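Local atomic coordinates of VIN1 (Oscarella pearsei, PDB entry 6BFI), a protein that binds actin filaments and may take part in cell-cell adhesion, as a sponge member of the vinculin/alpha-catenin family. Residues D809-S814 with I830-K835; Q162-G167 with E200-L205. All coordinates share one frame; numbering follows the deposited sequence.

Contact 1: residues D809-S814 with I830-K835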
ATOM      1  N   ASP A 809       0.676   0.333 -14.033  1.00 60.32           N
ATOM      2  CA  ASP A 809       0.460  -0.588 -12.924  1.00 63.34           C
ATOM      3  C   ASP A 809      -0.885  -1.299 -13.036  1.00 60.38           C
ATOM      4  O   ASP A 809      -1.041  -2.411 -12.521  1.00 68.19           O
ATOM      5  CB  ASP A 809       0.567   0.157 -11.593  1.00 69.97           C
ATOM      6  CG  ASP A 809       1.981   0.622 -11.300  1.00 76.12           C
ATOM      7  OD1 ASP A 809       2.932  -0.114 -11.637  1.00 78.83           O
ATOM      8  OD2 ASP A 809       2.142   1.726 -10.737  1.00 78.09           O
ATOM      9  N   VAL A 810      -1.859  -0.684 -13.712  1.00 54.23           N
ATOM     10  CA  VAL A 810      -3.135  -1.353 -13.947  1.00 55.26           C
ATOM     11  C   VAL A 810      -2.980  -2.452 -14.992  1.00 58.22           C
ATOM     12  O   VAL A 810      -3.656  -3.486 -14.917  1.00 60.19           O
ATOM     13  CB  VAL A 810      -4.212  -0.324 -14.346  1.00 52.84           C
ATOM     14  CG1 VAL A 810      -5.403  -1.005 -15.007  1.00 49.62           C
ATOM     15  CG2 VAL A 810      -4.678   0.449 -13.125  1.00 56.71           C
ATOM     16  N   ILE A 811      -2.099  -2.259 -15.978  1.00 57.24           N
ATOM     17  CA  ILE A 811      -1.787  -3.344 -16.909  1.00 58.92           C
ATOM     18  C   ILE A 811      -1.257  -4.545 -16.141  1.00 56.06           C
ATOM     19  O   ILE A 811      -1.796  -5.657 -16.228  1.00 56.51           O
ATOM     20  CB  ILE A 811      -0.773  -2.886 -17.970  1.00 58.44           C
ATOM     21  CG1 ILE A 811      -1.272  -1.664 -18.732  1.00 57.72           C
ATOM     22  CG2 ILE A 811      -0.470  -4.022 -18.940  1.00 59.16           C
ATOM     23  CD1 ILE A 811      -0.220  -1.102 -19.652  1.00 56.81           C
ATOM     24  N   ARG A 812      -0.191  -4.331 -15.361  1.00 52.72           N
ATOM     25  CA  ARG A 812       0.417  -5.458 -14.658  1.00 56.03           C
ATOM     26  C   ARG A 812      -0.554  -6.090 -13.662  1.00 59.32           C
ATOM     27  O   ARG A 812      -0.658  -7.322 -13.579  1.00 61.28           O
ATOM     28  CB  ARG A 812       1.700  -5.011 -13.959  1.00 56.49           C
ATOM     29  CG  ARG A 812       2.768  -4.520 -14.921  1.00 57.37           C
ATOM     30  CD  ARG A 812       4.044  -4.140 -14.192  1.00 58.51           C
ATOM     31  NE  ARG A 812       5.032  -3.571 -15.102  1.00 61.52           N
ATOM     32  CZ  ARG A 812       6.237  -3.154 -14.731  1.00 66.78           C
ATOM     33  NH1 ARG A 812       6.611  -3.244 -13.462  1.00 67.44           N
ATOM     34  NH2 ARG A 812       7.072  -2.651 -15.631  1.00 71.02           N
ATOM     35  N   ALA A 813      -1.283  -5.265 -12.906  1.00 57.30           N
ATOM     36  CA  ALA A 813      -2.220  -5.798 -11.922  1.00 59.10           C
ATOM     37  C   ALA A 813      -3.374  -6.540 -12.583  1.00 61.66           C
ATOM     38  O   ALA A 813      -3.924  -7.477 -11.995  1.00 64.61           O
ATOM     39  CB  ALA A 813      -2.751  -4.674 -11.034  1.00 58.75           C
ATOM     40  N   SER A 814      -3.758  -6.135 -13.796  1.00 62.25           N
ATOM     41  CA  SER A 814      -4.808  -6.848 -14.515  1.00 64.77           C
ATOM     42  C   SER A 814      -4.308  -8.197 -15.011  1.00 68.07           C
ATOM     43  O   SER A 814      -5.020  -9.206 -14.917  1.00 66.60           O
ATOM     44  CB  SER A 814      -5.316  -5.999 -15.680  1.00 66.26           C
ATOM     45  OG  SER A 814      -5.791  -4.743 -15.231  1.00 65.69           O
ATOM     46  N   ILE A 830     -10.236 -13.657 -22.111  1.00105.04           N
ATOM     47  CA  ILE A 830      -9.220 -12.658 -22.414  1.00100.53           C
ATOM     48  C   ILE A 830      -7.893 -13.356 -22.693  1.00103.59           C
ATOM     49  O   ILE A 830      -7.590 -14.419 -22.132  1.00109.21           O
ATOM     50  CB  ILE A 830      -9.095 -11.636 -21.267  1.00 99.72           C
ATOM     51  CG1 ILE A 830      -8.435 -10.349 -21.762  1.00 99.17           C
ATOM     52  CG2 ILE A 830      -8.312 -12.219 -20.094  1.00100.23           C
ATOM     53  CD1 ILE A 830      -8.358  -9.264 -20.712  1.00 96.61           C
ATOM     54  N   LEU A 831      -7.101 -12.767 -23.586  1.00 97.50           N
ATOM     55  CA  LEU A 831      -5.854 -13.363 -24.051  1.00 93.23           C
ATOM     56  C   LEU A 831      -4.676 -12.587 -23.479  1.00 83.41           C
ATOM     57  O   LEU A 831      -4.489 -11.407 -23.798  1.00 77.42           O
ATOM     58  CB  LEU A 831      -5.791 -13.388 -25.579  1.00 92.67           C
ATOM     59  CG  LEU A 831      -6.637 -14.465 -26.261  1.00 98.01           C
ATOM     60  CD1 LEU A 831      -6.319 -14.538 -27.749  1.00 98.13           C
ATOM     61  CD2 LEU A 831      -6.414 -15.814 -25.594  1.00100.76           C
ATOM     62  N   TRP A 832      -3.887 -13.251 -22.635  1.00 81.99           N
ATOM     63  CA  TRP A 832      -2.659 -12.666 -22.113  1.00 81.79           C
ATOM     64  C   TRP A 832      -1.452 -13.427 -22.643  1.00 86.00           C
ATOM     65  O   TRP A 832      -0.691 -14.020 -21.871  1.00 89.10           O
ATOM     66  CB  TRP A 832      -2.666 -12.659 -20.584  1.00 80.30           C
ATOM     67  CG  TRP A 832      -3.554 -11.607 -19.996  1.00 77.23           C
ATOM     68  CD1 TRP A 832      -4.823 -11.774 -19.528  1.00 76.10           C
ATOM     69  CD2 TRP A 832      -3.241 -10.219 -19.820  1.00 71.93           C
ATOM     70  NE1 TRP A 832      -5.320 -10.580 -19.068  1.00 69.51           N
ATOM     71  CE2 TRP A 832      -4.368  -9.608 -19.235  1.00 67.79           C
ATOM     72  CE3 TRP A 832      -2.117  -9.435 -20.098  1.00 71.27           C
ATOM     73  CZ2 TRP A 832      -4.405  -8.250 -18.923  1.00 64.09           C
ATOM     74  CZ3 TRP A 832      -2.156  -8.084 -19.786  1.00 68.14           C
ATOM     75  CH2 TRP A 832      -3.292  -7.507 -19.206  1.00 63.48           C
ATOM     76  N   ARG A 833      -1.276 -13.418 -23.959  1.00 84.24           N
ATOM     77  CA  ARG A 833      -0.149 -14.067 -24.612  1.00 83.65           C
ATOM     78  C   ARG A 833       0.828 -12.997 -25.082  1.00 80.33           C
ATOM     79  O   ARG A 833       0.419 -12.006 -25.696  1.00 79.11           O
ATOM     80  CB  ARG A 833      -0.623 -14.927 -25.789  1.00 87.80           C
ATOM     81  CG  ARG A 833      -1.753 -15.889 -25.425  1.00 91.65           C
ATOM     82  CD  ARG A 833      -2.030 -16.925 -26.514  1.00101.36           C
ATOM     83  NE  ARG A 833      -2.696 -16.361 -27.687  1.00105.62           N
ATOM     84  CZ  ARG A 833      -3.248 -17.089 -28.654  1.00107.58           C
ATOM     85  NH1 ARG A 833      -3.220 -18.413 -28.587  1.00111.51           N
ATOM     86  NH2 ARG A 833      -3.833 -16.497 -29.686  1.00106.13           N
ATOM     87  N   LYS A 834       2.108 -13.190 -24.770  1.00 81.65           N
ATOM     88  CA  LYS A 834       3.134 -12.252 -25.204  1.00 83.86           C
ATOM     89  C   LYS A 834       3.184 -12.186 -26.727  1.00 94.53           C
ATOM     90  O   LYS A 834       2.941 -13.175 -27.423  1.00102.03           O
ATOM     91  CB  LYS A 834       4.499 -12.665 -24.654  1.00 82.31           C
ATOM     92  CG  LYS A 834       5.249 -11.564 -23.924  1.00 79.11           C
ATOM     93  CD  LYS A 834       4.820 -11.469 -22.469  1.00 76.78           C
ATOM     94  CE  LYS A 834       5.714 -10.516 -21.692  1.00 72.33           C
ATOM     95  NZ  LYS A 834       5.453 -10.584 -20.227  1.00 70.69           N
ATOM     96  N   LYS A 835       3.505 -11.001 -27.242  1.00 97.44           N
ATOM     97  CA  LYS A 835       3.513 -10.780 -28.680  1.00100.88           C
ATOM     98  C   LYS A 835       4.599 -11.619 -29.349  1.00108.82           C
ATOM     99  O   LYS A 835       5.560 -12.066 -28.716  1.00110.61           O
ATOM    100  CB  LYS A 835       3.724  -9.299 -28.993  1.00 96.81           C
ATOM    101  CG  LYS A 835       3.053  -8.825 -30.268  1.00 95.39           C
ATOM    102  CD  LYS A 835       3.181  -7.319 -30.419  1.00 91.45           C
ATOM    103  CE  LYS A 835       2.215  -6.783 -31.459  1.00 92.94           C
ATOM    104  NZ  LYS A 835       2.249  -5.296 -31.525  1.00 90.76           N
TER
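Trp832 carries the whole extended side of this contact, with the outer corner of its six-membered ring set against the helical turn that holds Ile811 and Ser814. The approach is mainly van der Waals. Ring atom CZ2 lies 3.9 Å from the carbonyl carbon C of Ser814 and 4.1 Å from that residue's CB, so it meets main chain and side chain at one spot. The neighbouring ring atom CH2 of Trp832 comes to 3.8 Å from Ile811 O, a brush between an aromatic carbon and a helix carbonyl rather than a hydrogen bond. Both groups stand obliquely to the indole. Ile811 adds a looser apolar touch, its CG2 lying 4.5 Å from CZ3 of Trp832. CB of Trp832 already points toward the helix, and chi1 -75°, with CG anti to the carbonyl carbon, carries the ring on in that direction; a large flat side chain thus bridges a gap where the nearest CA atoms, of Ser814 and Trp832, are 9.8 Å apart.

The polar atoms of Ser814 turn to the preceding helical turn. Its backbone N bonds to Val810 O at 2.9 Å, while OG is placed 2.5 Å from Val810 O, too short to trust in detail but consistent with a hydroxyl folded back. A small residue suits this buried place: chi1 -57° sets OG beside the backbone N, presenting CB to the ring.

The helical segment lies near the C-terminal end of helix 786-817, where Ile811 also meets helices 669-682 and 690-710 and Ser814 packs on Leu756 of helix 750-760. Trp832 belongs to the extended chain after that helix, consistent with the C-terminal arm of vinculin tails, and it also packs edge-to-face with Trp684 in the loop between helices 669-682 and 690-710.

Contact 2: residues Q162-G167 with E200-L205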
ATOM      1  N   GLN A 162     -11.014  15.136  33.363  1.00 85.69           N
ATOM      2  CA  GLN A 162     -12.208  15.905  33.035  1.00 86.88           C
ATOM      3  C   GLN A 162     -11.901  17.151  32.216  1.00 83.51           C
ATOM      4  O   GLN A 162     -12.831  17.752  31.668  1.00 76.76           O
ATOM      5  CB  GLN A 162     -12.959  16.294  34.310  1.00 90.88           C
ATOM      6  CG  GLN A 162     -12.531  17.620  34.913  1.00 93.20           C
ATOM      7  CD  GLN A 162     -13.355  17.995  36.129  1.00102.35           C
ATOM      8  OE1 GLN A 162     -13.811  17.127  36.875  1.00106.87           O
ATOM      9  NE2 GLN A 162     -13.557  19.293  36.331  1.00105.00           N
ATOM     10  N   ASN A 163     -10.634  17.562  32.130  1.00 82.63           N
ATOM     11  CA  ASN A 163     -10.250  18.608  31.191  1.00 83.83           C
ATOM     12  C   ASN A 163      -9.829  18.055  29.837  1.00 84.07           C
ATOM     13  O   ASN A 163      -9.928  18.767  28.830  1.00 80.64           O
ATOM     14  CB  ASN A 163      -9.108  19.454  31.762  1.00 85.69           C
ATOM     15  CG  ASN A 163      -9.446  20.051  33.111  1.00 92.31           C
ATOM     16  OD1 ASN A 163     -10.598  20.031  33.541  1.00 96.23           O
ATOM     17  ND2 ASN A 163      -8.437  20.591  33.787  1.00 94.58           N
ATOM     18  N   LEU A 164      -9.372  16.804  29.789  1.00 84.70           N
ATOM     19  CA  LEU A 164      -8.873  16.209  28.557  1.00 79.29           C
ATOM     20  C   LEU A 164      -9.975  15.594  27.708  1.00 81.90           C
ATOM     21  O   LEU A 164      -9.886  15.628  26.476  1.00 80.58           O
ATOM     22  CB  LEU A 164      -7.823  15.140  28.879  1.00 75.76           C
ATOM     23  CG  LEU A 164      -7.121  14.489  27.684  1.00 68.99           C
ATOM     24  CD1 LEU A 164      -6.238  15.499  26.971  1.00 65.43           C
ATOM     25  CD2 LEU A 164      -6.314  13.275  28.118  1.00 68.39           C
ATOM     26  N   THR A 165     -11.009  15.033  28.336  1.00 86.25           N
ATOM     27  CA  THR A 165     -12.078  14.395  27.569  1.00 86.11           C
ATOM     28  C   THR A 165     -12.830  15.365  26.662  1.00 85.84           C
ATOM     29  O   THR A 165     -13.004  15.048  25.471  1.00 86.62           O
ATOM     30  CB  THR A 165     -13.030  13.664  28.523  1.00 88.46           C
ATOM     31  OG1 THR A 165     -12.331  12.592  29.166  1.00 88.52           O
ATOM     32  CG2 THR A 165     -14.222  13.102  27.763  1.00 86.02           C
ATOM     33  N   PRO A 166     -13.300  16.535  27.125  1.00 86.26           N
ATOM     34  CA  PRO A 166     -14.039  17.416  26.203  1.00 83.86           C
ATOM     35  C   PRO A 166     -13.188  17.947  25.063  1.00 80.81           C
ATOM     36  O   PRO A 166     -13.684  18.074  23.935  1.00 86.71           O
ATOM     37  CB  PRO A 166     -14.540  18.541  27.121  1.00 84.37           C
ATOM     38  CG  PRO A 166     -13.580  18.559  28.247  1.00 85.78           C
ATOM     39  CD  PRO A 166     -13.215  17.123  28.476  1.00 86.94           C
ATOM     40  N   GLY A 167     -11.916  18.258  25.322  1.00 79.08           N
ATOM     41  CA  GLY A 167     -11.040  18.691  24.244  1.00 77.78           C
ATOM     42  C   GLY A 167     -10.802  17.602  23.216  1.00 71.07           C
ATOM     43  O   GLY A 167     -10.861  17.853  22.006  1.00 68.35           O
ATOM     44  N   GLU A 200      -7.650   4.763  20.871  1.00 67.28           N
ATOM     45  CA  GLU A 200      -7.167   3.606  21.613  1.00 69.40           C
ATOM     46  C   GLU A 200      -6.117   3.976  22.653  1.00 66.48           C
ATOM     47  O   GLU A 200      -5.921   3.214  23.606  1.00 63.80           O
ATOM     48  CB  GLU A 200      -6.611   2.539  20.663  1.00 77.75           C
ATOM     49  CG  GLU A 200      -5.377   2.941  19.875  1.00 85.33           C
ATOM     50  CD  GLU A 200      -4.888   1.833  18.956  1.00 93.19           C
ATOM     51  OE1 GLU A 200      -4.039   1.025  19.390  1.00 95.29           O
ATOM     52  OE2 GLU A 200      -5.365   1.763  17.803  1.00 95.78           O
ATOM     53  N   GLN A 201      -5.460   5.129  22.513  1.00 60.84           N
ATOM     54  CA  GLN A 201      -4.385   5.493  23.428  1.00 53.96           C
ATOM     55  C   GLN A 201      -4.842   6.282  24.650  1.00 54.23           C
ATOM     56  O   GLN A 201      -4.102   6.327  25.640  1.00 52.78           O
ATOM     57  CB  GLN A 201      -3.306   6.295  22.694  1.00 52.88           C
ATOM     58  CG  GLN A 201      -2.425   5.456  21.783  1.00 51.43           C
ATOM     59  CD  GLN A 201      -1.823   4.259  22.492  1.00 50.48           C
ATOM     60  OE1 GLN A 201      -1.034   4.407  23.424  1.00 49.79           O
ATOM     61  NE2 GLN A 201      -2.195   3.065  22.051  1.00 52.09           N
ATOM     62  N   ILE A 202      -6.018   6.907  24.618  1.00 52.56           N
ATOM     63  CA  ILE A 202      -6.478   7.671  25.786  1.00 58.83           C
ATOM     64  C   ILE A 202      -6.552   6.814  27.057  1.00 60.06           C
ATOM     65  O   ILE A 202      -5.904   7.159  28.069  1.00 58.63           O
ATOM     66  CB  ILE A 202      -7.829   8.351  25.504  1.00 66.90           C
ATOM     67  CG1 ILE A 202      -7.657   9.455  24.461  1.00 70.19           C
ATOM     68  CG2 ILE A 202      -8.424   8.913  26.786  1.00 69.47           C
ATOM     69  CD1 ILE A 202      -6.602  10.466  24.839  1.00 72.34           C
ATOM     70  N   PRO A 203      -7.307   5.704  27.079  1.00 60.73           N
ATOM     71  CA  PRO A 203      -7.387   4.929  28.329  1.00 61.53           C
ATOM     72  C   PRO A 203      -6.062   4.306  28.729  1.00 62.40           C
ATOM     73  O   PRO A 203      -5.834   4.075  29.924  1.00 70.89           O
ATOM     74  CB  PRO A 203      -8.445   3.862  28.017  1.00 60.35           C
ATOM     75  CG  PRO A 203      -8.363   3.685  26.546  1.00 55.66           C
ATOM     76  CD  PRO A 203      -8.070   5.048  25.995  1.00 57.72           C
ATOM     77  N   ILE A 204      -5.180   4.033  27.768  1.00 60.42           N
ATOM     78  CA  ILE A 204      -3.838   3.573  28.112  1.00 57.94           C
ATOM     79  C   ILE A 204      -3.103   4.654  28.889  1.00 55.23           C
ATOM     80  O   ILE A 204      -2.411   4.373  29.876  1.00 58.02           O
ATOM     81  CB  ILE A 204      -3.065   3.167  26.843  1.00 54.78           C
ATOM     82  CG1 ILE A 204      -3.957   2.352  25.906  1.00 56.81           C
ATOM     83  CG2 ILE A 204      -1.815   2.386  27.208  1.00 56.23           C
ATOM     84  CD1 ILE A 204      -4.583   1.141  26.545  1.00 57.87           C
ATOM     85  N   LEU A 205      -3.248   5.907  28.455  1.00 52.68           N
ATOM     86  CA  LEU A 205      -2.611   7.018  29.151  1.00 50.04           C
ATOM     87  C   LEU A 205      -3.128   7.137  30.579  1.00 51.29           C
ATOM     88  O   LEU A 205      -2.340   7.170  31.533  1.00 51.38           O
ATOM     89  CB  LEU A 205      -2.841   8.318  28.384  1.00 48.86           C
ATOM     90  CG  LEU A 205      -2.334   9.579  29.081  1.00 52.86           C
ATOM     91  CD1 LEU A 205      -0.863   9.436  29.429  1.00 53.21           C
ATOM     92  CD2 LEU A 205      -2.568  10.801  28.206  1.00 52.83           C
TER
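Leu164 holds its first torsion fully extended (chi1 -176°) and chi2 at 68°, which swings its CD2 methyl across the gap between two helices, toward Ile202 and Leu205. Leu205 answers with a similarly extended first torsion (chi1 174°), which carries its own CD2 toward the incoming leucine. The contact is purely apolar and made by methyl groups: CD2 of Leu164 lies 4.3 Å from CD1 of Ile202 and 4.5 Å from CD2 of Leu205. One branch of Leu164 thus serves both partners, which stand three residues apart and so face the same way from their helix. Leucine suits the place because its forked end lies well out from the backbone, while the CG1 arm of Ile202, bent at its second torsion, presents its CD1 methyl.

The two segments run in broadly opposite directions, as expected of successive helices in an up-and-down bundle, the architecture on which the vinculin family is built. Leu164 also touches Val141, Tyr144 and Leu145 of helix 102-145; Leu205 touches Ile235 of helix 224-249, and Gln201 also lies against that helix.

Each helix carries a proline here, Pro166 and Pro203, whose ring nitrogen has no hydrogen to give to the preceding turn, and each is kinked at that point. The N of Ile204 also lacks such a bond, and the pattern resumes at Leu205, whose N bonds to Gln201 O at 3.0 Å. Neither proline touches the other segment; both are exposed, whereas Leu164 and Leu205 are buried and Ile202 is partly exposed.

Following the chain from the N terminus, contact 2 comes first: it closes a hairpin of 32 intervening residues, most of them helical, and joins helix 154-178 to the next helix, 185-215. The chain then passes through many further helices before helix 786-817, where contact 1 folds the last modelled stretch back over 15 intervening residues, few of them helical. The two are in series and neither nest nor cross. Their centres lie 51 Å apart on opposite sides of the chain's centre, with nearest atoms about 30 Å apart. Contact 2 ties neighbouring helices of an early bundle; contact 1 ties the extended C-terminal chain to the final helix.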